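Local structure of probable starch synthase 4, chloroplastic/amyloplastic (Arabidopsis thaliana, 6GNE) at residues 9-23 with 43-57. The protein is probably a plastid starch synthase with the GT-B glycosyltransferase fold, modelled here with adenosine-5'-diphosphate and glycan ligands. Sequence-based numbering, arbitrary orientation.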
loop_
_atom_site.group_PDB
_atom_site.type_symbol
_atom_site.label_atom_id
_atom_site.label_comp_id
_atom_site.label_asym_id
_atom_site.label_seq_id
_atom_site.Cartn_x
_atom_site.Cartn_y
_atom_site.Cartn_z
ATOM N N GLY A 9 -27.718 2.822 0.118
ATOM C CA GLY A 9 -26.302 2.653 0.482
ATOM C C GLY A 9 -26.026 1.328 1.185
ATOM O O GLY A 9 -26.812 0.857 1.999
ATOM N N LEU A 10 -24.897 0.721 0.826
ATOM C CA LEU A 10 -24.418 -0.506 1.459
ATOM C C LEU A 10 -23.724 -0.257 2.786
ATOM O O LEU A 10 -23.201 0.820 3.032
ATOM C CB LEU A 10 -23.452 -1.235 0.536
ATOM C CG LEU A 10 -24.032 -1.576 -0.841
ATOM C CD1 LEU A 10 -22.933 -2.112 -1.730
ATOM C CD2 LEU A 10 -25.202 -2.539 -0.743
ATOM N N TYR A 11 -23.737 -1.291 3.629
ATOM C CA TYR A 11 -22.985 -1.336 4.865
ATOM C C TYR A 11 -21.761 -2.233 4.595
ATOM O O TYR A 11 -21.886 -3.449 4.375
ATOM C CB TYR A 11 -23.863 -1.855 6.006
ATOM C CG TYR A 11 -23.171 -2.088 7.356
ATOM C CD1 TYR A 11 -21.946 -1.484 7.684
ATOM C CD2 TYR A 11 -23.773 -2.899 8.319
ATOM C CE1 TYR A 11 -21.352 -1.698 8.924
ATOM C CE2 TYR A 11 -23.178 -3.135 9.544
ATOM C CZ TYR A 11 -21.981 -2.527 9.850
ATOM O OH TYR A 11 -21.396 -2.771 11.051
ATOM N N VAL A 12 -20.590 -1.597 4.604
ATOM C CA VAL A 12 -19.328 -2.208 4.198
ATOM C C VAL A 12 -18.353 -2.206 5.371
ATOM O O VAL A 12 -18.008 -1.142 5.891
ATOM C CB VAL A 12 -18.706 -1.383 3.059
ATOM C CG1 VAL A 12 -17.443 -2.047 2.541
ATOM C CG2 VAL A 12 -19.727 -1.152 1.950
ATOM N N VAL A 13 -17.905 -3.391 5.770
ATOM C CA VAL A 13 -16.862 -3.514 6.793
ATOM C C VAL A 13 -15.519 -3.954 6.183
ATOM O O VAL A 13 -15.469 -4.905 5.419
ATOM C CB VAL A 13 -17.277 -4.474 7.914
ATOM C CG1 VAL A 13 -16.208 -4.545 9.000
ATOM C CG2 VAL A 13 -18.561 -3.978 8.547
ATOM N N HIS A 14 -14.449 -3.231 6.504
ATOM C CA HIS A 14 -13.089 -3.588 6.064
ATOM C C HIS A 14 -12.347 -4.145 7.254
ATOM O O HIS A 14 -12.291 -3.520 8.302
ATOM C CB HIS A 14 -12.334 -2.379 5.511
ATOM C CG HIS A 14 -12.818 -1.927 4.185
ATOM N ND1 HIS A 14 -12.149 -2.203 3.019
ATOM C CD2 HIS A 14 -13.928 -1.237 3.829
ATOM C CE1 HIS A 14 -12.829 -1.705 1.999
ATOM N NE2 HIS A 14 -13.915 -1.115 2.465
ATOM N N ILE A 15 -11.767 -5.318 7.086
ATOM C CA ILE A 15 -10.953 -5.921 8.123
ATOM C C ILE A 15 -9.549 -5.953 7.537
ATOM O O ILE A 15 -9.346 -6.507 6.464
ATOM C CB ILE A 15 -11.447 -7.352 8.462
ATOM C CG1 ILE A 15 -12.877 -7.288 9.017
ATOM C CG2 ILE A 15 -10.515 -8.058 9.435
ATOM C CD1 ILE A 15 -13.596 -8.635 9.029
ATOM N N ALA A 16 -8.589 -5.358 8.236
ATOM C CA ALA A 16 -7.223 -5.269 7.742
ATOM C C ALA A 16 -6.247 -5.108 8.871
ATOM O O ALA A 16 -6.637 -4.752 9.993
ATOM C CB ALA A 16 -7.110 -4.086 6.791
ATOM N N ALA A 17 -4.977 -5.319 8.561
ATOM C CA ALA A 17 -3.903 -5.129 9.539
ATOM C C ALA A 17 -3.378 -3.707 9.594
ATOM O O ALA A 17 -2.636 -3.388 10.508
ATOM C CB ALA A 17 -2.761 -6.101 9.258
ATOM N N GLU A 18 -3.763 -2.866 8.636
ATOM C CA GLU A 18 -3.333 -1.462 8.576
ATOM C C GLU A 18 -4.433 -0.503 8.159
ATOM O O GLU A 18 -5.361 -0.858 7.424
ATOM C CB GLU A 18 -2.221 -1.273 7.530
ATOM C CG GLU A 18 -0.914 -1.980 7.791
ATOM C CD GLU A 18 0.043 -1.793 6.604
ATOM O OE1 GLU A 18 0.366 -0.631 6.233
ATOM O OE2 GLU A 18 0.471 -2.816 6.034
ATOM N N MET A 19 -4.274 0.732 8.616
ATOM C CA MET A 19 -5.017 1.868 8.117
ATOM C C MET A 19 -4.206 3.138 8.378
ATOM O O MET A 19 -3.806 3.431 9.511
ATOM C CB MET A 19 -6.361 1.985 8.813
ATOM C CG MET A 19 -7.291 3.026 8.173
ATOM S SD MET A 19 -8.666 3.459 9.232
ATOM C CE MET A 19 -9.220 4.933 8.412
ATOM N N ALA A 20 -3.981 3.891 7.318
ATOM C CA ALA A 20 -3.265 5.148 7.417
ATOM C C ALA A 20 -4.180 6.188 8.062
ATOM O O ALA A 20 -5.360 6.253 7.692
ATOM C CB ALA A 20 -2.818 5.600 6.033
ATOM N N PRO A 21 -3.685 7.007 8.998
ATOM C CA PRO A 21 -2.276 7.093 9.476
ATOM C C PRO A 21 -1.978 6.326 10.759
ATOM O O PRO A 21 -0.842 6.200 11.100
ATOM C CB PRO A 21 -2.131 8.579 9.802
ATOM C CG PRO A 21 -3.507 8.968 10.257
ATOM C CD PRO A 21 -4.502 8.108 9.528
ATOM N N VAL A 22 -3.027 5.826 11.422
ATOM C CA VAL A 22 -2.956 5.217 12.726
ATOM C C VAL A 22 -2.112 3.949 12.795
ATOM O O VAL A 22 -1.428 3.708 13.794
ATOM C CB VAL A 22 -4.386 4.970 13.301
ATOM C CG1 VAL A 22 -5.199 3.944 12.497
ATOM C CG2 VAL A 22 -4.323 4.543 14.755
ATOM N N ALA A 23 -2.158 3.129 11.752
ATOM C CA ALA A 23 -1.357 1.928 11.686
ATOM C C ALA A 23 -0.921 1.695 10.264
ATOM O O ALA A 23 -1.669 1.115 9.484
ATOM C CB ALA A 23 -2.162 0.755 12.199
ATOM N N GLY A 43 -21.916 7.487 -0.034
ATOM C CA GLY A 43 -23.104 7.291 0.801
ATOM C C GLY A 43 -23.186 5.950 1.506
ATOM O O GLY A 43 -24.215 5.604 2.039
ATOM N N HIS A 44 -22.109 5.183 1.505
ATOM C CA HIS A 44 -22.096 3.876 2.178
ATOM C C HIS A 44 -21.679 4.050 3.619
ATOM O O HIS A 44 -20.884 4.926 3.951
ATOM C CB HIS A 44 -21.158 2.900 1.458
ATOM C CG HIS A 44 -21.426 2.798 -0.004
ATOM N ND1 HIS A 44 -22.550 2.174 -0.504
ATOM C CD2 HIS A 44 -20.749 3.288 -1.077
ATOM C CE1 HIS A 44 -22.543 2.262 -1.825
ATOM N NE2 HIS A 44 -21.466 2.938 -2.196
ATOM N N LEU A 45 -22.244 3.217 4.477
ATOM C CA LEU A 45 -21.825 3.140 5.857
ATOM C C LEU A 45 -20.582 2.286 5.864
ATOM O O LEU A 45 -20.659 1.082 5.719
ATOM C CB LEU A 45 -22.919 2.517 6.713
ATOM C CG LEU A 45 -22.652 2.277 8.202
ATOM C CD1 LEU A 45 -22.149 3.556 8.872
ATOM C CD2 LEU A 45 -23.926 1.712 8.896
ATOM N N VAL A 46 -19.425 2.913 5.998
ATOM C CA VAL A 46 -18.143 2.212 5.970
ATOM C C VAL A 46 -17.586 2.146 7.378
ATOM O O VAL A 46 -17.594 3.148 8.105
ATOM C CB VAL A 46 -17.148 2.983 5.080
ATOM C CG1 VAL A 46 -15.741 2.394 5.176
ATOM C CG2 VAL A 46 -17.649 3.024 3.634
ATOM N N GLU A 47 -17.121 0.979 7.777
ATOM C CA GLU A 47 -16.517 0.777 9.107
ATOM C C GLU A 47 -15.258 -0.061 8.958
ATOM O O GLU A 47 -15.158 -0.923 8.066
ATOM C CB GLU A 47 -17.456 0.018 10.032
ATOM C CG GLU A 47 -18.474 0.851 10.790
ATOM C CD GLU A 47 -19.451 -0.010 11.575
ATOM O OE1 GLU A 47 -19.158 -1.222 11.778
ATOM O OE2 GLU A 47 -20.455 0.576 12.052
ATOM N N ILE A 48 -14.296 0.168 9.837
ATOM C CA ILE A 48 -13.029 -0.537 9.761
ATOM C C ILE A 48 -12.722 -1.238 11.061
ATOM O O ILE A 48 -12.987 -0.698 12.110
ATOM C CB ILE A 48 -11.923 0.427 9.343
ATOM C CG1 ILE A 48 -12.227 0.896 7.912
ATOM C CG2 ILE A 48 -10.563 -0.265 9.380
ATOM C CD1 ILE A 48 -11.607 2.212 7.575
ATOM N N ILE A 49 -12.200 -2.455 10.961
ATOM C CA ILE A 49 -11.773 -3.222 12.114
ATOM C C ILE A 49 -10.271 -3.471 12.003
ATOM O O ILE A 49 -9.830 -4.030 11.012
ATOM C CB ILE A 49 -12.542 -4.545 12.244
ATOM C CG1 ILE A 49 -14.052 -4.260 12.413
ATOM C CG2 ILE A 49 -12.003 -5.377 13.413
ATOM C CD1 ILE A 49 -14.943 -5.491 12.336
ATOM N N LEU A 50 -9.522 -3.015 13.026
ATOM C CA LEU A 50 -8.064 -3.148 13.132
ATOM C C LEU A 50 -7.669 -3.801 14.428
ATOM O O LEU A 50 -8.465 -3.846 15.348
ATOM C CB LEU A 50 -7.393 -1.761 13.136
ATOM C CG LEU A 50 -7.597 -0.870 11.922
ATOM C CD1 LEU A 50 -6.942 0.466 12.149
ATOM C CD2 LEU A 50 -7.048 -1.528 10.673
ATOM N N PRO A 51 -6.430 -4.281 14.522
ATOM C CA PRO A 51 -5.906 -4.561 15.834
ATOM C C PRO A 51 -5.575 -3.270 16.573
ATOM O O PRO A 51 -5.336 -2.244 15.957
ATOM C CB PRO A 51 -4.614 -5.340 15.556
ATOM C CG PRO A 51 -4.713 -5.790 14.135
ATOM C CD PRO A 51 -5.487 -4.689 13.471
ATOM N N LYS A 52 -5.538 -3.349 17.893
ATOM C CA LYS A 52 -4.983 -2.293 18.707
ATOM C C LYS A 52 -3.514 -2.628 18.920
ATOM O O LYS A 52 -3.150 -3.310 19.883
ATOM C CB LYS A 52 -5.703 -2.176 20.050
ATOM C CG LYS A 52 -5.133 -1.093 20.959
ATOM C CD LYS A 52 -6.055 0.115 21.135
ATOM C CE LYS A 52 -5.587 1.039 22.248
ATOM N NZ LYS A 52 -5.000 0.327 23.444
ATOM N N TYR A 53 -2.672 -2.134 18.022
ATOM C CA TYR A 53 -1.233 -2.240 18.199
ATOM C C TYR A 53 -0.785 -1.263 19.282
ATOM O O TYR A 53 -1.333 -0.163 19.426
ATOM C CB TYR A 53 -0.491 -1.896 16.927
ATOM C CG TYR A 53 -0.803 -2.769 15.720
ATOM C CD1 TYR A 53 -0.260 -4.042 15.580
ATOM C CD2 TYR A 53 -1.605 -2.283 14.694
ATOM C CE1 TYR A 53 -0.528 -4.806 14.460
ATOM C CE2 TYR A 53 -1.878 -3.046 13.572
ATOM C CZ TYR A 53 -1.349 -4.309 13.454
ATOM O OH TYR A 53 -1.624 -5.044 12.321
ATOM N N ASP A 54 0.193 -1.688 20.067
ATOM C CA ASP A 54 0.887 -0.787 20.986
ATOM C C ASP A 54 1.640 0.338 20.244
ATOM O O ASP A 54 1.800 1.459 20.773
ATOM C CB ASP A 54 1.850 -1.574 21.884
ATOM C CG ASP A 54 2.868 -2.418 21.091
ATOM O OD1 ASP A 54 2.790 -2.587 19.829
ATOM O OD2 ASP A 54 3.776 -2.934 21.754
ATOM N N CYS A 55 2.098 0.040 19.027
ATOM C CA CYS A 55 2.896 0.975 18.260
ATOM C C CYS A 55 2.048 1.832 17.331
ATOM O O CYS A 55 2.571 2.406 16.377
ATOM C CB CYS A 55 4.002 0.215 17.492
ATOM S SG CYS A 55 3.441 -1.102 16.376
ATOM N N MET A 56 0.745 1.928 17.585
ATOM C CA MET A 56 -0.130 2.748 16.742
ATOM C C MET A 56 0.122 4.235 16.948
ATOM O O MET A 56 0.676 4.646 17.958
ATOM C CB MET A 56 -1.605 2.393 16.967
ATOM C CG MET A 56 -2.237 2.893 18.296
ATOM S SD MET A 56 -3.930 2.297 18.569
ATOM C CE MET A 56 -4.964 3.756 18.460
ATOM N N GLN A 57 -0.250 5.018 15.951
ATOM C CA GLN A 57 -0.030 6.447 15.949
ATOM C C GLN A 57 -1.306 7.147 16.458
ATOM O O GLN A 57 -2.307 7.225 15.755
ATOM C CB GLN A 57 0.341 6.901 14.542
ATOM C CG GLN A 57 1.001 8.290 14.475
ATOM C CD GLN A 57 0.756 9.011 13.142
ATOM O OE1 GLN A 57 1.625 8.989 12.265
ATOM N NE2 GLN A 57 -0.427 9.629 12.976
#
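Val-12 and His-14 of strand 11-15 make four of the backbone bonds to the parallel strand 45-51: Val-12 N donates to Leu-45 O (2.9 Å) and His-14 N to Glu-47 O, while Val-12 O and His-14 O accept from Glu-47 N and Ile-49 N. Leu-45 N to Leu-10 O precedes them and a weak Ala-16 N to Ile-49 O follows. Beyond the strands, Gln-57 N donates to Val-22 O (2.8 Å). Side chains add polar ties at both ends. His-44 ND1 takes the N-H of Leu-10 (3.1 Å) in its ring plane, and His-44 NE2 is hydrogen-bonded to Glu-491 OE1; Tyr-53 OH donates to Ala-17 O at 2.7 Å, on a lone pair in the carbonyl plane. With CG anti to the backbone N (chi1 174°), the Tyr-11 ring runs alongside Leu-45, whose CD2 sits over one face, toward the rim, in a CH-pi contact; Tyr-11 OH donates to Glu-47 OE1 (2.8 Å) from above the carboxylate plane. Among apolar contacts, the Met-19 side chain crosses Ile-48 at about a right angle, SD against CD1 (3.6 Å), and Val-22 CG1 meets Leu-50 CD1 tip to tip. Helix 27-41 links the strands in a beta-alpha-beta unit of the N-terminal Rossmann-like domain. Tyr-53 OH on Ala-17 O and Leu-50 against Met-19 and Val-22 thus help fix the path of loop 16-23, whose Glu-18 touches the bound AC1.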